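Local coordinates for protein beta-lactamase (Klebsiella pneumoniae, PDB 6HUH) that probably hydrolyses beta-lactam antibiotics to substituted beta-amino acids, as a class D beta-lactamase that contributes to antibiotic resistance, at residues Phe66-Lys78 / Glu87-Thr99. Numbering follows the deposited sequence.
Sequences FLVDEQLPALPFK and EWKQTTTPSRWMT
Over one face of the Phe-77 ring lies the backbone of Lys-89: Lys-89 CA is 4.1 Å from the centroid of the Phe-77 ring, offset toward the rim, a CH-pi contact. The phenyl group swings there because CG is anti to the backbone N (chi1 175°), and the bent lysine chain lays its CD against Phe-77 CE2 and CZ. The indole of Trp-97 has Met-98 SD over one face and Pro-94 O in plane at its edge, while Leu-67 CD1 comes within 3.7 Å of Trp-97 CZ3. The other branch of Leu-67, CD2, touches Pro-94 CG. Between these two ends Leu-75 and Thr-92 form one antiparallel hydrogen-bonded bridge: Thr-92 N donates to Leu-75 O at 3.0 Å, and the return bond from Leu-75 N to Thr-92 O is weak. Ser-95 N, in the first turn of helix 94-99, donates to Glu-70 O at 3.2 Å. Asp-69 OD1 closes an Asx turn by accepting from Gln-71 N, and takes Leu-72 N as well. Leu-67 and Pro-94 both also touch Tyr-62 of helix 56-64. Backbone hydrogen bonds thus tie loop 66-78 both to the residues before N-cap Thr-93 and to the helix beyond, within the transpeptidase-type domain; Trp-88 lies about 6 Å, side chain to side chain, from Ser-51, the predicted acyl-ester nucleophile.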
ATOM      1  N   PHE A  66       8.830 -17.988  -1.858  1.00 24.92           N
ATOM      2  CA  PHE A  66       7.758 -17.713  -2.808  1.00 23.66           C
ATOM      3  C   PHE A  66       7.515 -16.216  -2.873  1.00 28.21           C
ATOM      4  O   PHE A  66       7.333 -15.659  -3.963  1.00 29.34           O
ATOM      5  CB  PHE A  66       6.452 -18.404  -2.402  1.00 24.55           C
ATOM      6  CG  PHE A  66       5.378 -18.175  -3.440  1.00 25.41           C
ATOM      7  CD1 PHE A  66       5.449 -18.794  -4.683  1.00 29.62           C
ATOM      8  CD2 PHE A  66       4.345 -17.286  -3.210  1.00 26.69           C
ATOM      9  CE1 PHE A  66       4.468 -18.587  -5.647  1.00 30.28           C
ATOM     10  CE2 PHE A  66       3.383 -17.045  -4.194  1.00 30.26           C
ATOM     11  CZ  PHE A  66       3.449 -17.707  -5.402  1.00 29.22           C
ATOM     12  N   LEU A  67       7.452 -15.581  -1.694  1.00 22.88           N
ATOM     13  CA  LEU A  67       7.262 -14.147  -1.555  1.00 21.74           C
ATOM     14  C   LEU A  67       8.640 -13.557  -1.372  1.00 28.29           C
ATOM     15  O   LEU A  67       9.445 -14.098  -0.601  1.00 29.52           O
ATOM     16  CB  LEU A  67       6.346 -13.827  -0.366  1.00 20.02           C
ATOM     17  CG  LEU A  67       4.969 -14.484  -0.359  1.00 21.70           C
ATOM     18  CD1 LEU A  67       4.298 -14.261   0.961  1.00 20.97           C
ATOM     19  CD2 LEU A  67       4.093 -14.016  -1.534  1.00 19.63           C
ATOM     20  N   VAL A  68       8.948 -12.514  -2.153  1.00 25.79           N
ATOM     21  CA  VAL A  68      10.268 -11.880  -2.168  1.00 27.27           C
ATOM     22  C   VAL A  68      10.328 -10.777  -1.132  1.00 35.60           C
ATOM     23  O   VAL A  68      11.219 -10.781  -0.278  1.00 36.19           O
ATOM     24  CB  VAL A  68      10.646 -11.383  -3.590  1.00 31.00           C
ATOM     25  CG1 VAL A  68      11.984 -10.639  -3.593  1.00 32.28           C
ATOM     26  CG2 VAL A  68      10.662 -12.533  -4.579  1.00 30.58           C
ATOM     27  N   ASP A  69       9.389  -9.820  -1.243  1.00 34.70           N
ATOM     28  CA  ASP A  69       9.215  -8.673  -0.357  1.00 35.57           C
ATOM     29  C   ASP A  69       7.772  -8.198  -0.424  1.00 36.96           C
ATOM     30  O   ASP A  69       6.893  -8.993  -0.712  1.00 35.34           O
ATOM     31  CB  ASP A  69      10.240  -7.540  -0.646  1.00 40.00           C
ATOM     32  CG  ASP A  69      10.339  -7.052  -2.075  1.00 53.43           C
ATOM     33  OD1 ASP A  69       9.307  -7.058  -2.780  1.00 54.69           O
ATOM     34  OD2 ASP A  69      11.432  -6.608  -2.471  1.00 60.93           O
ATOM     35  N   GLU A  70       7.530  -6.921  -0.174  1.00 34.15           N
ATOM     36  CA  GLU A  70       6.200  -6.326  -0.123  1.00 33.75           C
ATOM     37  C   GLU A  70       5.629  -6.074  -1.519  1.00 38.79           C
ATOM     38  O   GLU A  70       4.415  -6.018  -1.707  1.00 37.73           O
ATOM     39  CB  GLU A  70       6.258  -5.019   0.688  1.00 35.65           C
ATOM     40  CG  GLU A  70       6.745  -5.177   2.124  1.00 46.20           C
ATOM     41  CD  GLU A  70       8.238  -5.335   2.365  1.00 77.12           C
ATOM     42  OE1 GLU A  70       9.029  -5.255   1.396  1.00 84.92           O
ATOM     43  OE2 GLU A  70       8.617  -5.551   3.537  1.00 70.81           O
ATOM     44  N   GLN A  71       6.514  -5.891  -2.486  1.00 37.22           N
ATOM     45  CA  GLN A  71       6.154  -5.586  -3.860  1.00 37.90           C
ATOM     46  C   GLN A  71       6.175  -6.839  -4.732  1.00 43.24           C
ATOM     47  O   GLN A  71       5.467  -6.892  -5.747  1.00 45.11           O
ATOM     48  CB  GLN A  71       7.131  -4.509  -4.467  1.00 40.22           C
ATOM     49  CG  GLN A  71       7.431  -3.225  -3.642  1.00 31.38           C
ATOM     50  CD  GLN A  71       6.239  -2.288  -3.407  1.00 63.49           C
ATOM     51  OE1 GLN A  71       5.367  -2.530  -2.560  1.00 63.02           O
ATOM     52  NE2 GLN A  71       6.192  -1.162  -4.109  1.00 58.77           N
ATOM     53  N   LEU A  72       7.027  -7.824  -4.376  1.00 37.48           N
ATOM     54  CA  LEU A  72       7.211  -9.010  -5.199  1.00 35.36           C
ATOM     55  C   LEU A  72       6.881 -10.325  -4.529  1.00 35.76           C
ATOM     56  O   LEU A  72       7.115 -10.482  -3.327  1.00 34.23           O
ATOM     57  CB  LEU A  72       8.629  -9.031  -5.746  1.00 36.61           C
ATOM     58  CG  LEU A  72       8.886  -7.993  -6.830  1.00 41.86           C
ATOM     59  CD1 LEU A  72      10.163  -7.253  -6.561  1.00 43.81           C
ATOM     60  CD2 LEU A  72       8.867  -8.628  -8.216  1.00 44.07           C
ATOM     61  N   PRO A  73       6.324 -11.300  -5.292  1.00 32.07           N
ATOM     62  CA  PRO A  73       5.946 -11.244  -6.720  1.00 31.69           C
ATOM     63  C   PRO A  73       4.602 -10.555  -7.006  1.00 36.39           C
ATOM     64  O   PRO A  73       3.686 -10.591  -6.187  1.00 35.27           O
ATOM     65  CB  PRO A  73       5.922 -12.713  -7.107  1.00 33.41           C
ATOM     66  CG  PRO A  73       5.422 -13.406  -5.850  1.00 37.89           C
ATOM     67  CD  PRO A  73       5.954 -12.602  -4.689  1.00 33.22           C
ATOM     68  N   ALA A  74       4.500  -9.898  -8.162  1.00 34.54           N
ATOM     69  CA  ALA A  74       3.266  -9.256  -8.595  1.00 34.25           C
ATOM     70  C   ALA A  74       2.574 -10.261  -9.529  1.00 38.94           C
ATOM     71  O   ALA A  74       2.852 -10.309 -10.735  1.00 39.13           O
ATOM     72  CB  ALA A  74       3.575  -7.951  -9.319  1.00 35.49           C
ATOM     73  N   LEU A  75       1.752 -11.136  -8.949  1.00 34.83           N
ATOM     74  CA  LEU A  75       1.090 -12.184  -9.731  1.00 35.72           C
ATOM     75  C   LEU A  75      -0.200 -11.706 -10.432  1.00 42.85           C
ATOM     76  O   LEU A  75      -1.022 -11.048  -9.798  1.00 43.23           O
ATOM     77  CB  LEU A  75       0.829 -13.451  -8.891  1.00 34.72           C
ATOM     78  CG  LEU A  75       2.018 -14.088  -8.124  1.00 38.13           C
ATOM     79  CD1 LEU A  75       1.556 -15.291  -7.328  1.00 37.57           C
ATOM     80  CD2 LEU A  75       3.167 -14.497  -9.055  1.00 39.56           C
ATOM     81  N   PRO A  76      -0.403 -12.009 -11.738  1.00 40.43           N
ATOM     82  CA  PRO A  76      -1.635 -11.560 -12.404  1.00 40.45           C
ATOM     83  C   PRO A  76      -2.865 -12.428 -12.116  1.00 44.20           C
ATOM     84  O   PRO A  76      -2.748 -13.634 -11.881  1.00 43.97           O
ATOM     85  CB  PRO A  76      -1.267 -11.642 -13.881  1.00 43.30           C
ATOM     86  CG  PRO A  76      -0.304 -12.775 -13.961  1.00 47.64           C
ATOM     87  CD  PRO A  76       0.479 -12.743 -12.677  1.00 42.46           C
ATOM     88  N   PHE A  77      -4.055 -11.818 -12.200  1.00 40.04           N
ATOM     89  CA  PHE A  77      -5.339 -12.509 -12.059  1.00 38.48           C
ATOM     90  C   PHE A  77      -5.563 -13.346 -13.332  1.00 43.01           C
ATOM     91  O   PHE A  77      -5.280 -12.873 -14.430  1.00 43.96           O
ATOM     92  CB  PHE A  77      -6.463 -11.470 -11.900  1.00 39.85           C
ATOM     93  CG  PHE A  77      -7.863 -12.045 -11.874  1.00 41.67           C
ATOM     94  CD1 PHE A  77      -8.406 -12.550 -10.693  1.00 42.74           C
ATOM     95  CD2 PHE A  77      -8.658 -12.039 -13.018  1.00 44.29           C
ATOM     96  CE1 PHE A  77      -9.710 -13.053 -10.664  1.00 43.56           C
ATOM     97  CE2 PHE A  77      -9.955 -12.562 -12.987  1.00 47.24           C
ATOM     98  CZ  PHE A  77     -10.471 -13.064 -11.813  1.00 43.98           C
ATOM     99  N   LYS A  78      -6.079 -14.567 -13.195  1.00 39.14           N
ATOM    100  CA  LYS A  78      -6.343 -15.431 -14.356  1.00 40.01           C
ATOM    101  C   LYS A  78      -7.818 -15.845 -14.393  1.00 43.72           C
ATOM    102  O   LYS A  78      -8.430 -15.949 -13.335  1.00 40.73           O
ATOM    103  CB  LYS A  78      -5.471 -16.701 -14.301  1.00 42.30           C
ATOM    104  CG  LYS A  78      -3.963 -16.489 -14.430  1.00 52.28           C
ATOM    105  CD  LYS A  78      -3.239 -17.820 -14.229  1.00 61.65           C
ATOM    106  CE  LYS A  78      -1.781 -17.676 -13.882  1.00 68.94           C
ATOM    107  NZ  LYS A  78      -1.242 -18.946 -13.327  1.00 75.96           N
ATOM    108  N   GLU A  87     -11.739  -5.826  -6.199  1.00 54.74           N
ATOM    109  CA  GLU A  87     -10.323  -5.533  -5.918  1.00 53.71           C
ATOM    110  C   GLU A  87      -9.376  -6.746  -6.147  1.00 56.34           C
ATOM    111  O   GLU A  87      -8.147  -6.581  -6.195  1.00 56.21           O
ATOM    112  CB  GLU A  87     -10.104  -4.923  -4.511  1.00 54.38           C
ATOM    113  CG  GLU A  87     -11.290  -4.747  -3.573  1.00 67.76           C
ATOM    114  CD  GLU A  87     -12.279  -3.640  -3.887  1.00102.35           C
ATOM    115  OE1 GLU A  87     -13.085  -3.821  -4.828  1.00 98.46           O
ATOM    116  OE2 GLU A  87     -12.367  -2.682  -3.089  1.00105.71           O
ATOM    117  N   TRP A  88      -9.958  -7.951  -6.288  1.00 50.15           N
ATOM    118  CA  TRP A  88      -9.243  -9.188  -6.558  1.00 47.50           C
ATOM    119  C   TRP A  88      -8.923  -9.320  -8.048  1.00 49.64           C
ATOM    120  O   TRP A  88      -8.013 -10.060  -8.405  1.00 48.61           O
ATOM    121  CB  TRP A  88     -10.108 -10.390  -6.148  1.00 45.75           C
ATOM    122  CG  TRP A  88     -10.282 -10.644  -4.671  1.00 45.16           C
ATOM    123  CD1 TRP A  88      -9.822  -9.889  -3.634  1.00 46.92           C
ATOM    124  CD2 TRP A  88     -10.987 -11.739  -4.087  1.00 44.86           C
ATOM    125  NE1 TRP A  88     -10.199 -10.450  -2.439  1.00 45.38           N
ATOM    126  CE2 TRP A  88     -10.918 -11.585  -2.686  1.00 47.68           C
ATOM    127  CE3 TRP A  88     -11.683 -12.837  -4.612  1.00 47.05           C
ATOM    128  CZ2 TRP A  88     -11.510 -12.497  -1.803  1.00 47.06           C
ATOM    129  CZ3 TRP A  88     -12.273 -13.733  -3.740  1.00 48.52           C
ATOM    130  CH2 TRP A  88     -12.200 -13.551  -2.352  1.00 48.11           C
ATOM    131  N   LYS A  89      -9.682  -8.622  -8.913  1.00 46.81           N
ATOM    132  CA  LYS A  89      -9.611  -8.705 -10.378  1.00 47.28           C
ATOM    133  C   LYS A  89      -8.303  -8.178 -11.042  1.00 50.93           C
ATOM    134  O   LYS A  89      -8.179  -8.321 -12.258  1.00 52.07           O
ATOM    135  CB  LYS A  89     -10.842  -8.033 -11.017  1.00 51.02           C
ATOM    136  CG  LYS A  89     -12.159  -8.784 -10.818  1.00 58.69           C
ATOM    137  CD  LYS A  89     -12.460  -9.720 -11.981  1.00 68.01           C
ATOM    138  CE  LYS A  89     -13.922  -9.745 -12.363  1.00 83.21           C
ATOM    139  NZ  LYS A  89     -14.155 -10.505 -13.628  1.00 93.99           N
ATOM    140  N   GLN A  90      -7.325  -7.629 -10.288  1.00 45.96           N
ATOM    141  CA  GLN A  90      -6.077  -7.181 -10.924  1.00 45.48           C
ATOM    142  C   GLN A  90      -4.831  -7.886 -10.395  1.00 46.74           C
ATOM    143  O   GLN A  90      -4.945  -8.853  -9.647  1.00 45.49           O
ATOM    144  CB  GLN A  90      -5.911  -5.650 -10.869  1.00 47.69           C
ATOM    145  CG  GLN A  90      -5.896  -4.971 -12.272  1.00 60.57           C
ATOM    146  CD  GLN A  90      -4.656  -5.201 -13.136  1.00 65.87           C
ATOM    147  OE1 GLN A  90      -4.543  -6.185 -13.880  1.00 56.96           O
ATOM    148  NE2 GLN A  90      -3.745  -4.237 -13.145  1.00 51.58           N
ATOM    149  N   THR A  91      -3.638  -7.430 -10.843  1.00 43.15           N
ATOM    150  CA  THR A  91      -2.325  -7.941 -10.440  1.00 41.71           C
ATOM    151  C   THR A  91      -2.128  -7.645  -8.941  1.00 42.89           C
ATOM    152  O   THR A  91      -2.219  -6.483  -8.531  1.00 42.34           O
ATOM    153  CB  THR A  91      -1.221  -7.329 -11.339  1.00 48.07           C
ATOM    154  OG1 THR A  91      -1.407  -7.778 -12.679  1.00 50.19           O
ATOM    155  CG2 THR A  91       0.181  -7.686 -10.886  1.00 44.26           C
ATOM    156  N   THR A  92      -1.920  -8.683  -8.120  1.00 36.52           N
ATOM    157  CA  THR A  92      -1.732  -8.432  -6.696  1.00 34.83           C
ATOM    158  C   THR A  92      -0.287  -8.724  -6.271  1.00 35.99           C
ATOM    159  O   THR A  92       0.393  -9.558  -6.857  1.00 35.21           O
ATOM    160  CB  THR A  92      -2.796  -9.138  -5.835  1.00 43.20           C
ATOM    161  OG1 THR A  92      -2.692 -10.528  -6.046  1.00 49.58           O
ATOM    162  CG2 THR A  92      -4.225  -8.686  -6.158  1.00 43.16           C
ATOM    163  N   THR A  93       0.183  -7.950  -5.303  1.00 30.88           N
ATOM    164  CA  THR A  93       1.506  -8.020  -4.689  1.00 30.22           C
ATOM    165  C   THR A  93       1.274  -8.495  -3.237  1.00 35.83           C
ATOM    166  O   THR A  93       0.113  -8.487  -2.810  1.00 34.79           O
ATOM    167  CB  THR A  93       2.203  -6.632  -4.745  1.00 32.30           C
ATOM    168  OG1 THR A  93       1.573  -5.720  -3.850  1.00 33.62           O
ATOM    169  CG2 THR A  93       2.211  -6.032  -6.116  1.00 27.63           C
ATOM    170  N   PRO A  94       2.306  -8.880  -2.427  1.00 34.24           N
ATOM    171  CA  PRO A  94       2.020  -9.327  -1.045  1.00 33.49           C
ATOM    172  C   PRO A  94       1.378  -8.258  -0.147  1.00 40.18           C
ATOM    173  O   PRO A  94       0.701  -8.596   0.813  1.00 38.98           O
ATOM    174  CB  PRO A  94       3.394  -9.776  -0.535  1.00 34.86           C
ATOM    175  CG  PRO A  94       4.178 -10.067  -1.763  1.00 39.16           C
ATOM    176  CD  PRO A  94       3.748  -9.023  -2.729  1.00 35.59           C
ATOM    177  N   SER A  95       1.577  -6.969  -0.483  1.00 40.72           N
ATOM    178  CA  SER A  95       1.040  -5.796   0.222  1.00 41.51           C
ATOM    179  C   SER A  95      -0.465  -5.638  -0.053  1.00 44.27           C
ATOM    180  O   SER A  95      -1.246  -5.348   0.857  1.00 44.46           O
ATOM    181  CB  SER A  95       1.803  -4.539  -0.201  1.00 46.36           C
ATOM    182  OG  SER A  95       1.397  -3.396   0.533  1.00 59.18           O
ATOM    183  N   ARG A  96      -0.844  -5.827  -1.320  1.00 39.70           N
ATOM    184  CA  ARG A  96      -2.205  -5.764  -1.847  1.00 38.97           C
ATOM    185  C   ARG A  96      -2.988  -7.034  -1.440  1.00 38.32           C
ATOM    186  O   ARG A  96      -4.207  -6.976  -1.301  1.00 38.27           O
ATOM    187  CB  ARG A  96      -2.146  -5.593  -3.380  1.00 40.32           C
ATOM    188  CG  ARG A  96      -3.493  -5.382  -4.031  1.00 55.47           C
ATOM    189  CD  ARG A  96      -3.364  -5.054  -5.496  1.00 71.60           C
ATOM    190  NE  ARG A  96      -4.663  -5.127  -6.174  1.00 83.62           N
ATOM    191  CZ  ARG A  96      -5.489  -4.097  -6.327  1.00 92.34           C
ATOM    192  NH1 ARG A  96      -5.171  -2.904  -5.841  1.00 66.14           N
ATOM    193  NH2 ARG A  96      -6.639  -4.253  -6.968  1.00 85.71           N
ATOM    194  N   TRP A  97      -2.274  -8.168  -1.257  1.00 30.44           N
ATOM    195  CA  TRP A  97      -2.789  -9.485  -0.834  1.00 27.45           C
ATOM    196  C   TRP A  97      -3.407  -9.375   0.537  1.00 30.36           C
ATOM    197  O   TRP A  97      -4.560  -9.743   0.729  1.00 30.62           O
ATOM    198  CB  TRP A  97      -1.608 -10.455  -0.774  1.00 24.70           C
ATOM    199  CG  TRP A  97      -1.874 -11.818  -0.225  1.00 24.02           C
ATOM    200  CD1 TRP A  97      -2.904 -12.646  -0.559  1.00 27.17           C
ATOM    201  CD2 TRP A  97      -0.969 -12.603   0.566  1.00 22.49           C
ATOM    202  NE1 TRP A  97      -2.745 -13.867   0.051  1.00 26.42           N
ATOM    203  CE2 TRP A  97      -1.564 -13.868   0.749  1.00 27.14           C
ATOM    204  CE3 TRP A  97       0.257 -12.333   1.201  1.00 22.61           C
ATOM    205  CZ2 TRP A  97      -0.962 -14.874   1.516  1.00 26.04           C
ATOM    206  CZ3 TRP A  97       0.848 -13.321   1.964  1.00 23.71           C
ATOM    207  CH2 TRP A  97       0.249 -14.579   2.108  1.00 24.66           C
ATOM    208  N   MET A  98      -2.635  -8.824   1.482  1.00 26.06           N
ATOM    209  CA  MET A  98      -3.031  -8.608   2.867  1.00 24.88           C
ATOM    210  C   MET A  98      -4.193  -7.632   2.967  1.00 31.19           C
ATOM    211  O   MET A  98      -5.181  -7.923   3.656  1.00 30.15           O
ATOM    212  CB  MET A  98      -1.831  -8.125   3.702  1.00 26.37           C
ATOM    213  CG  MET A  98      -0.803  -9.192   3.941  1.00 28.70           C
ATOM    214  SD  MET A  98      -1.504 -10.667   4.729  1.00 31.55           S
ATOM    215  CE  MET A  98      -0.077 -11.331   5.456  1.00 28.02           C
ATOM    216  N   THR A  99      -4.087  -6.500   2.232  1.00 29.94           N
ATOM    217  CA  THR A  99      -5.049  -5.400   2.196  1.00 31.02           C
ATOM    218  C   THR A  99      -6.462  -5.869   1.756  1.00 35.13           C
ATOM    219  O   THR A  99      -7.372  -5.850   2.589  1.00 35.85           O
ATOM    220  CB  THR A  99      -4.481  -4.225   1.368  1.00 45.13           C
ATOM    221  OG1 THR A  99      -3.228  -3.827   1.941  1.00 49.27           O
ATOM    222  CG2 THR A  99      -5.402  -3.019   1.343  1.00 44.69           C
TER